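Local coordinates for protein TqaA (Penicillium aethiopicum, PDB 5DLK) that is a fungal nonribosomal peptide synthetase whose terminal condensation-like domain, to which this chain belongs, probably releases the peptide by macrocyclization, at residues A[186-189]-A[190-193]; A[345-348]-A[349-352]; A[416-419]-A[420-423]. One frame throughout, in Å; residues are numbered along the deposited sequence.

Interaction 1. Residues A[186-189]-A[190-193]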
loop_
_atom_site.group_PDB
_atom_site.type_symbol
_atom_site.label_atom_id
_atom_site.label_comp_id
_atom_site.label_asym_id
_atom_site.label_seq_id
_atom_site.Cartn_x
_atom_site.Cartn_y
_atom_site.Cartn_z
ATOM N N ILE A 186 7.974 -2.172 -4.010
ATOM C CA ILE A 186 7.667 -2.916 -5.238
ATOM C C ILE A 186 8.712 -2.711 -6.364
ATOM O O ILE A 186 8.966 -3.653 -7.120
ATOM C CB ILE A 186 6.229 -2.606 -5.777
ATOM C CG1 ILE A 186 5.840 -3.599 -6.884
ATOM C CG2 ILE A 186 6.053 -1.164 -6.240
ATOM C CD1 ILE A 186 5.787 -5.031 -6.415
ATOM N N PRO A 187 9.355 -1.521 -6.466
ATOM C CA PRO A 187 10.376 -1.503 -7.524
ATOM C C PRO A 187 11.569 -2.398 -7.205
ATOM O O PRO A 187 12.303 -2.789 -8.119
ATOM C CB PRO A 187 10.801 -0.025 -7.585
ATOM C CG PRO A 187 9.674 0.729 -6.936
ATOM C CD PRO A 187 9.237 -0.190 -5.834
ATOM N N LYS A 188 11.732 -2.740 -5.930
ATOM C CA LYS A 188 12.821 -3.597 -5.494
ATOM C C LYS A 188 12.529 -5.050 -5.875
ATOM O O LYS A 188 13.444 -5.833 -6.134
ATOM C CB LYS A 188 13.032 -3.469 -3.981
ATOM C CG LYS A 188 14.458 -3.717 -3.520
ATOM C CD LYS A 188 15.378 -2.601 -3.975
ATOM C CE LYS A 188 16.813 -2.864 -3.555
ATOM N NZ LYS A 188 17.728 -1.752 -3.950
ATOM N N LEU A 189 11.253 -5.417 -5.890
ATOM C CA LEU A 189 10.875 -6.743 -6.356
ATOM C C LEU A 189 11.337 -6.887 -7.812
ATOM O O LEU A 189 11.924 -7.908 -8.196
ATOM C CB LEU A 189 9.353 -6.964 -6.226
ATOM C CG LEU A 189 8.754 -8.362 -6.465
ATOM C CD1 LEU A 189 7.374 -8.509 -5.819
ATOM C CD2 LEU A 189 8.650 -8.669 -7.946
ATOM N N PHE A 190 11.076 -5.858 -8.613
ATOM C CA PHE A 190 11.387 -5.914 -10.044
ATOM C C PHE A 190 12.895 -5.849 -10.305
ATOM O O PHE A 190 13.408 -6.575 -11.158
ATOM C CB PHE A 190 10.680 -4.780 -10.795
ATOM C CG PHE A 190 9.176 -4.820 -10.699
ATOM C CD1 PHE A 190 8.492 -6.034 -10.681
ATOM C CD2 PHE A 190 8.451 -3.640 -10.614
ATOM C CE1 PHE A 190 7.106 -6.066 -10.592
ATOM C CE2 PHE A 190 7.065 -3.657 -10.532
ATOM C CZ PHE A 190 6.389 -4.873 -10.521
ATOM N N SER A 191 13.609 -4.989 -9.580
ATOM C CA SER A 191 15.056 -4.858 -9.787
ATOM C C SER A 191 15.820 -6.094 -9.279
ATOM O O SER A 191 16.798 -6.506 -9.901
ATOM C CB SER A 191 15.592 -3.574 -9.135
ATOM O OG SER A 191 15.503 -3.614 -7.724
ATOM N N ASP A 192 15.361 -6.699 -8.182
ATOM C CA ASP A 192 15.894 -7.982 -7.731
ATOM C C ASP A 192 15.646 -9.089 -8.760
ATOM O O ASP A 192 16.535 -9.903 -9.015
ATOM C CB ASP A 192 15.294 -8.394 -6.388
ATOM C CG ASP A 192 15.906 -7.638 -5.212
ATOM O OD1 ASP A 192 16.630 -6.640 -5.450
ATOM O OD2 ASP A 192 15.654 -8.044 -4.054
ATOM N N PHE A 193 14.447 -9.132 -9.336
ATOM C CA PHE A 193 14.143 -10.129 -10.369
ATOM C C PHE A 193 15.133 -10.005 -11.530
ATOM O O PHE A 193 15.771 -10.982 -11.924
ATOM C CB PHE A 193 12.704 -9.981 -10.894
ATOM C CG PHE A 193 12.281 -11.093 -11.826
ATOM C CD1 PHE A 193 12.667 -11.087 -13.163
ATOM C CD2 PHE A 193 11.476 -12.128 -11.374
ATOM C CE1 PHE A 193 12.280 -12.104 -14.022
ATOM C CE2 PHE A 193 11.079 -13.148 -12.231
ATOM C CZ PHE A 193 11.484 -13.132 -13.556
#

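Interaction 2. Residues A[345-348]-A[349-352]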
loop_
_atom_site.group_PDB
_atom_site.type_symbol
_atom_site.label_atom_id
_atom_site.label_comp_id
_atom_site.label_asym_id
_atom_site.label_seq_id
_atom_site.Cartn_x
_atom_site.Cartn_y
_atom_site.Cartn_z
ATOM N N THR A 345 -2.402 33.013 6.610
ATOM C CA THR A 345 -2.301 32.893 5.163
ATOM C C THR A 345 -2.219 31.432 4.771
ATOM O O THR A 345 -2.038 30.554 5.605
ATOM C CB THR A 345 -1.058 33.601 4.624
ATOM O OG1 THR A 345 0.108 32.934 5.116
ATOM C CG2 THR A 345 -1.029 35.069 5.086
ATOM N N VAL A 346 -2.349 31.177 3.478
ATOM C CA VAL A 346 -2.098 29.853 2.945
ATOM C C VAL A 346 -0.740 29.309 3.384
ATOM O O VAL A 346 -0.634 28.150 3.784
ATOM C CB VAL A 346 -2.192 29.883 1.414
ATOM C CG1 VAL A 346 -1.622 28.599 0.812
ATOM C CG2 VAL A 346 -3.649 30.121 0.997
ATOM N N MET A 347 0.300 30.139 3.359
ATOM C CA MET A 347 1.615 29.659 3.777
ATOM C C MET A 347 1.630 29.150 5.229
ATOM O O MET A 347 2.289 28.158 5.533
ATOM C CB MET A 347 2.668 30.763 3.629
ATOM C CG MET A 347 4.075 30.198 3.585
ATOM S SD MET A 347 4.317 29.347 1.987
ATOM C CE MET A 347 4.561 30.790 0.944
ATOM N N ASP A 348 0.925 29.858 6.106
ATOM C CA ASP A 348 0.842 29.483 7.524
ATOM C C ASP A 348 0.191 28.111 7.646
ATOM O O ASP A 348 0.624 27.275 8.444
ATOM C CB ASP A 348 0.045 30.513 8.331
ATOM C CG ASP A 348 0.719 31.891 8.364
ATOM O OD1 ASP A 348 1.947 31.928 8.536
ATOM O OD2 ASP A 348 0.022 32.915 8.219
ATOM N N LEU A 349 -0.862 27.888 6.862
ATOM C CA LEU A 349 -1.537 26.590 6.875
ATOM C C LEU A 349 -0.612 25.509 6.330
ATOM O O LEU A 349 -0.553 24.399 6.873
ATOM C CB LEU A 349 -2.851 26.652 6.066
ATOM C CG LEU A 349 -3.489 25.288 5.797
ATOM C CD1 LEU A 349 -3.848 24.615 7.116
ATOM C CD2 LEU A 349 -4.727 25.430 4.891
ATOM N N LEU A 350 0.117 25.814 5.256
ATOM C CA LEU A 350 1.011 24.809 4.673
ATOM C C LEU A 350 2.103 24.404 5.688
ATOM O O LEU A 350 2.380 23.226 5.861
ATOM C CB LEU A 350 1.653 25.329 3.393
ATOM C CG LEU A 350 0.630 25.531 2.264
ATOM C CD1 LEU A 350 1.283 26.249 1.074
ATOM C CD2 LEU A 350 0.094 24.178 1.834
ATOM N N HIS A 351 2.702 25.388 6.357
ATOM C CA HIS A 351 3.758 25.074 7.328
ATOM C C HIS A 351 3.227 24.229 8.475
ATOM O O HIS A 351 3.880 23.266 8.894
ATOM C CB HIS A 351 4.416 26.357 7.871
ATOM C CG HIS A 351 5.445 26.918 6.940
ATOM N ND1 HIS A 351 6.499 26.168 6.464
ATOM C CD2 HIS A 351 5.564 28.141 6.372
ATOM C CE1 HIS A 351 7.230 26.909 5.649
ATOM N NE2 HIS A 351 6.684 28.109 5.575
ATOM N N HIS A 352 2.047 24.588 8.972
ATOM C CA HIS A 352 1.424 23.839 10.058
ATOM C C HIS A 352 1.109 22.413 9.621
ATOM O O HIS A 352 1.391 21.455 10.347
ATOM C CB HIS A 352 0.153 24.544 10.550
ATOM C CG HIS A 352 -0.650 23.742 11.536
ATOM N ND1 HIS A 352 -0.195 23.445 12.806
ATOM C CD2 HIS A 352 -1.880 23.184 11.436
ATOM C CE1 HIS A 352 -1.108 22.722 13.438
ATOM N NE2 HIS A 352 -2.150 22.567 12.636
#

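Interaction 3. Residues A[416-419]-A[420-423]. With EDO (1,2-ethanediol), chain E.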
loop_
_atom_site.group_PDB
_atom_site.type_symbol
_atom_site.label_atom_id
_atom_site.label_comp_id
_atom_site.label_asym_id
_atom_site.label_seq_id
_atom_site.Cartn_x
_atom_site.Cartn_y
_atom_site.Cartn_z
ATOM N N PHE A 416 -9.314 -3.568 -6.262
ATOM C CA PHE A 416 -9.307 -2.804 -5.003
ATOM C C PHE A 416 -10.717 -2.313 -4.758
ATOM O O PHE A 416 -11.264 -1.585 -5.576
ATOM C CB PHE A 416 -8.335 -1.623 -5.063
ATOM C CG PHE A 416 -8.371 -0.747 -3.828
ATOM C CD1 PHE A 416 -7.917 -1.231 -2.616
ATOM C CD2 PHE A 416 -8.879 0.551 -3.890
ATOM C CE1 PHE A 416 -7.941 -0.428 -1.454
ATOM C CE2 PHE A 416 -8.901 1.364 -2.738
ATOM C CZ PHE A 416 -8.436 0.869 -1.527
ATOM N N ASP A 417 -11.305 -2.695 -3.631
ATOM C CA ASP A 417 -12.693 -2.328 -3.351
ATOM C C ASP A 417 -12.859 -1.785 -1.939
ATOM O O ASP A 417 -12.926 -2.550 -0.988
ATOM C CB ASP A 417 -13.605 -3.535 -3.560
ATOM C CG ASP A 417 -13.633 -3.978 -5.004
ATOM O OD1 ASP A 417 -14.232 -3.259 -5.819
ATOM O OD2 ASP A 417 -13.036 -5.021 -5.296
ATOM N N PRO A 418 -12.927 -0.452 -1.811
ATOM C CA PRO A 418 -13.092 0.202 -0.505
ATOM C C PRO A 418 -14.311 -0.301 0.258
ATOM O O PRO A 418 -15.267 -0.789 -0.349
ATOM C CB PRO A 418 -13.283 1.690 -0.869
ATOM C CG PRO A 418 -12.649 1.854 -2.196
ATOM C CD PRO A 418 -12.835 0.514 -2.917
ATOM N N LEU A 419 -14.287 -0.147 1.577
ATOM C CA LEU A 419 -15.447 -0.460 2.390
ATOM C C LEU A 419 -16.280 0.822 2.597
ATOM O O LEU A 419 -16.899 1.308 1.650
ATOM C CB LEU A 419 -15.005 -1.097 3.705
ATOM C CG LEU A 419 -14.104 -2.326 3.470
ATOM C CD1 LEU A 419 -13.689 -3.002 4.784
ATOM C CD2 LEU A 419 -14.800 -3.315 2.525
ATOM N N ASP A 420 -16.295 1.388 3.801
ATOM C CA ASP A 420 -17.115 2.593 4.012
ATOM C C ASP A 420 -16.314 3.889 3.845
ATOM O O ASP A 420 -16.894 4.967 3.801
ATOM C CB ASP A 420 -17.758 2.576 5.401
ATOM C CG ASP A 420 -18.824 1.501 5.536
ATOM O OD1 ASP A 420 -19.512 1.208 4.530
ATOM O OD2 ASP A 420 -18.962 0.950 6.650
ATOM N N GLU A 421 -14.991 3.778 3.749
ATOM C CA GLU A 421 -14.122 4.956 3.667
ATOM C C GLU A 421 -13.998 5.563 2.262
ATOM O O GLU A 421 -14.264 4.907 1.242
ATOM C CB GLU A 421 -12.725 4.605 4.176
ATOM C CG GLU A 421 -11.864 3.810 3.175
ATOM C CD GLU A 421 -12.269 2.341 3.055
ATOM O OE1 GLU A 421 -12.994 1.853 3.942
ATOM O OE2 GLU A 421 -11.839 1.686 2.079
ATOM N N VAL A 422 -13.585 6.827 2.223
ATOM C CA VAL A 422 -13.290 7.514 0.971
ATOM C C VAL A 422 -11.774 7.654 0.899
ATOM O O VAL A 422 -11.145 8.054 1.880
ATOM C CB VAL A 422 -13.967 8.902 0.891
ATOM C CG1 VAL A 422 -13.467 9.684 -0.337
ATOM C CG2 VAL A 422 -15.476 8.734 0.860
ATOM N N TRP A 423 -11.195 7.264 -0.236
ATOM C CA TRP A 423 -9.782 7.491 -0.512
ATOM C C TRP A 423 -9.573 8.652 -1.459
ATOM O O TRP A 423 -10.293 8.778 -2.458
ATOM C CB TRP A 423 -9.144 6.233 -1.142
ATOM C CG TRP A 423 -9.198 5.030 -0.297
ATOM C CD1 TRP A 423 -10.256 4.176 -0.145
ATOM C CD2 TRP A 423 -8.143 4.516 0.530
ATOM N NE1 TRP A 423 -9.912 3.155 0.725
ATOM C CE2 TRP A 423 -8.630 3.356 1.160
ATOM C CE3 TRP A 423 -6.843 4.942 0.815
ATOM C CZ2 TRP A 423 -7.851 2.595 2.047
ATOM C CZ3 TRP A 423 -6.065 4.180 1.682
ATOM C CH2 TRP A 423 -6.574 3.030 2.296
HETATM C C1 EDO E . -11.652 -1.345 -8.780
HETATM O O1 EDO E . -10.537 -0.791 -8.039
HETATM C C2 EDO E . -11.481 -2.840 -9.101
HETATM O O2 EDO E . -11.582 -3.666 -7.920
HETATM O O HOH W 1 -16.226 3.449 0.069
#

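Interaction 1. Residues A[186-189]-A[190-193]
Ile186 and Phe190 meet one helical turn apart. Ile186 CG1 lies 3.8 Å from Phe190 CE2, toward the far end of the ring. Ile186 holds this branch opposite its own backbone N (chi1 -169°), which directs it along the helix to the ring. Leu189 reaches the ring obliquely with a methyl group, CD2 being 3.8 Å from Phe190 CD1. The carbonyl oxygen of Ile186 stands over one ring face, offset toward the rim. The ring is also met edge-to-face by Tyr70 and Trp72. With an alanine in place of Phe190, a gap is likely to open beside Ile186 CG1 and Leu189 CD2, and Tyr70 and Trp72 would lose their ring partner.

Helical backbone bonds hold these groups in place. Ser191 N donates to Pro187 O at 2.9 Å, and Phe193 N to Leu189 O at 3.0 Å. The bond from Phe190 N to Ile186 O is weak, at 3.4 Å. On another side of the helix, Asp192 OD2 is bound by Arg94 and His95.

Leu189 and Phe193 rest on strand 169-177 and helix 81-94. This amphipathic helix packs on a sheet and follows the SHxxxDG sequence ending in phosphopantetheine-binding Gly183, this domain's form of the condensation-domain HHxxxDG motif.

Interaction 2. Residues A[345-348]-A[349-352]
Val346 and Leu350 form an apolar pair in this first helical turn. Their side chains lie side by side and point the same way, with Val346 CG1 3.7 Å from Leu350 CD1. The pair faces the protein interior. Val346 also touches Phe463 of helix 446-465, and Leu350 touches Leu286 and Ala289 of helix 283-299. Leu349 packs on Phe463 and Ala289 as well, and so meets both of these helices.

A second contact brings a thioether chain to an imidazole. Met347 CG sits 3.8 Å from His351 CD2. The sulfur is farther off: Met347 SD is 5.1 Å from the centroid of the His351 ring and 43° off its normal, an oblique Met-aromatic approach. The methionine chain is bent at both its second and third torsions, which curls it back near Leu350.

The polar side-chain bonds build a capping box at the start of helix 346-358, with Thr345 as N-cap. Thr345 N donates to Asp348 OD2 at 2.9 Å in a nearly straight bond. It meets this oxygen on the anti side, tilted out of the carboxylate plane. In return Asp348 N gives a weak bond of 3.3 Å to Thr345 OG1. Asp348 CG lies beside its own backbone N (chi1 -64°), which sends the carboxylate back toward the helix start. Its negative charge there would be expected to suit the helix dipole.

Backbone bonds continue the helix from the cap. Leu349 N reaches Thr345 O at 3.2 Å. Leu350 N donates to Val346 O at 2.9 Å. His352 N binds Asp348 O at 3.1 Å, while His352 NE2 is hydrogen-bonded to Thr336 N, tying the helix to the end of strand 329-336.

Interaction 3. Residues A[416-419]-A[420-423]
The backbone turns sharply between Phe416 and Trp423, the directions of 416-419 and 420-423 lying 133° apart. One water spans the bend, donating to Leu419 O and to Glu421 O, each at 2.7 Å.

Glu421 OE2 is the polar centre of the turn. It accepts Leu419 N at 3.1 Å from above the carboxylate plane, and Trp423 NE1 at 2.8 Å on its anti lone pair. Arg64 adds a salt bridge to the same oxygen. These bonds fix the rotation of the buried carboxylate, and the arginine would be expected to favour its charged form. Glu421 sets CG between its backbone N and carbonyl carbon (chi1 77°) and bends again at the next torsion, which brings the carboxylate back to Leu419 N.

Phe416 and Trp423 form a T-shaped pair with planes at 73°. The phenyl edge points at the indole face, Phe416 CZ being 3.5 Å from Trp423 NE1. Pro418 CG approaches the indole obliquely, 3.9 Å from Trp423 CD1. An ethanediol, probably from the crystallisation liquor, accepts from Phe416 N.

The turn carries the chain from strand 407-415 of one sheet to strand 422-428 of another. This is consistent with the crossover between the two lobes of a condensation domain.

The three interactions come in series along the chain, all within the condensation domain. Interaction 1 lies on helix 186-197, packed on the sheet that holds strand 169-177. Interaction 2 starts helix 346-358, which touches strand 329-336 at the edge of the six-stranded sheet. Their centres are about 38 Å apart. Interaction 3 joins the two sheets, since strand 407-415 belongs to the first and strand 422-428 to the second. Its centre is about 28 Å from that of interaction 1, across the chain's centre, and about 30 Å from that of interaction 2. They sample both lobes and their link; phosphopantetheine-binding Gly183 precedes the helix of interaction 1, and Tyr357 lies on that of interaction 2.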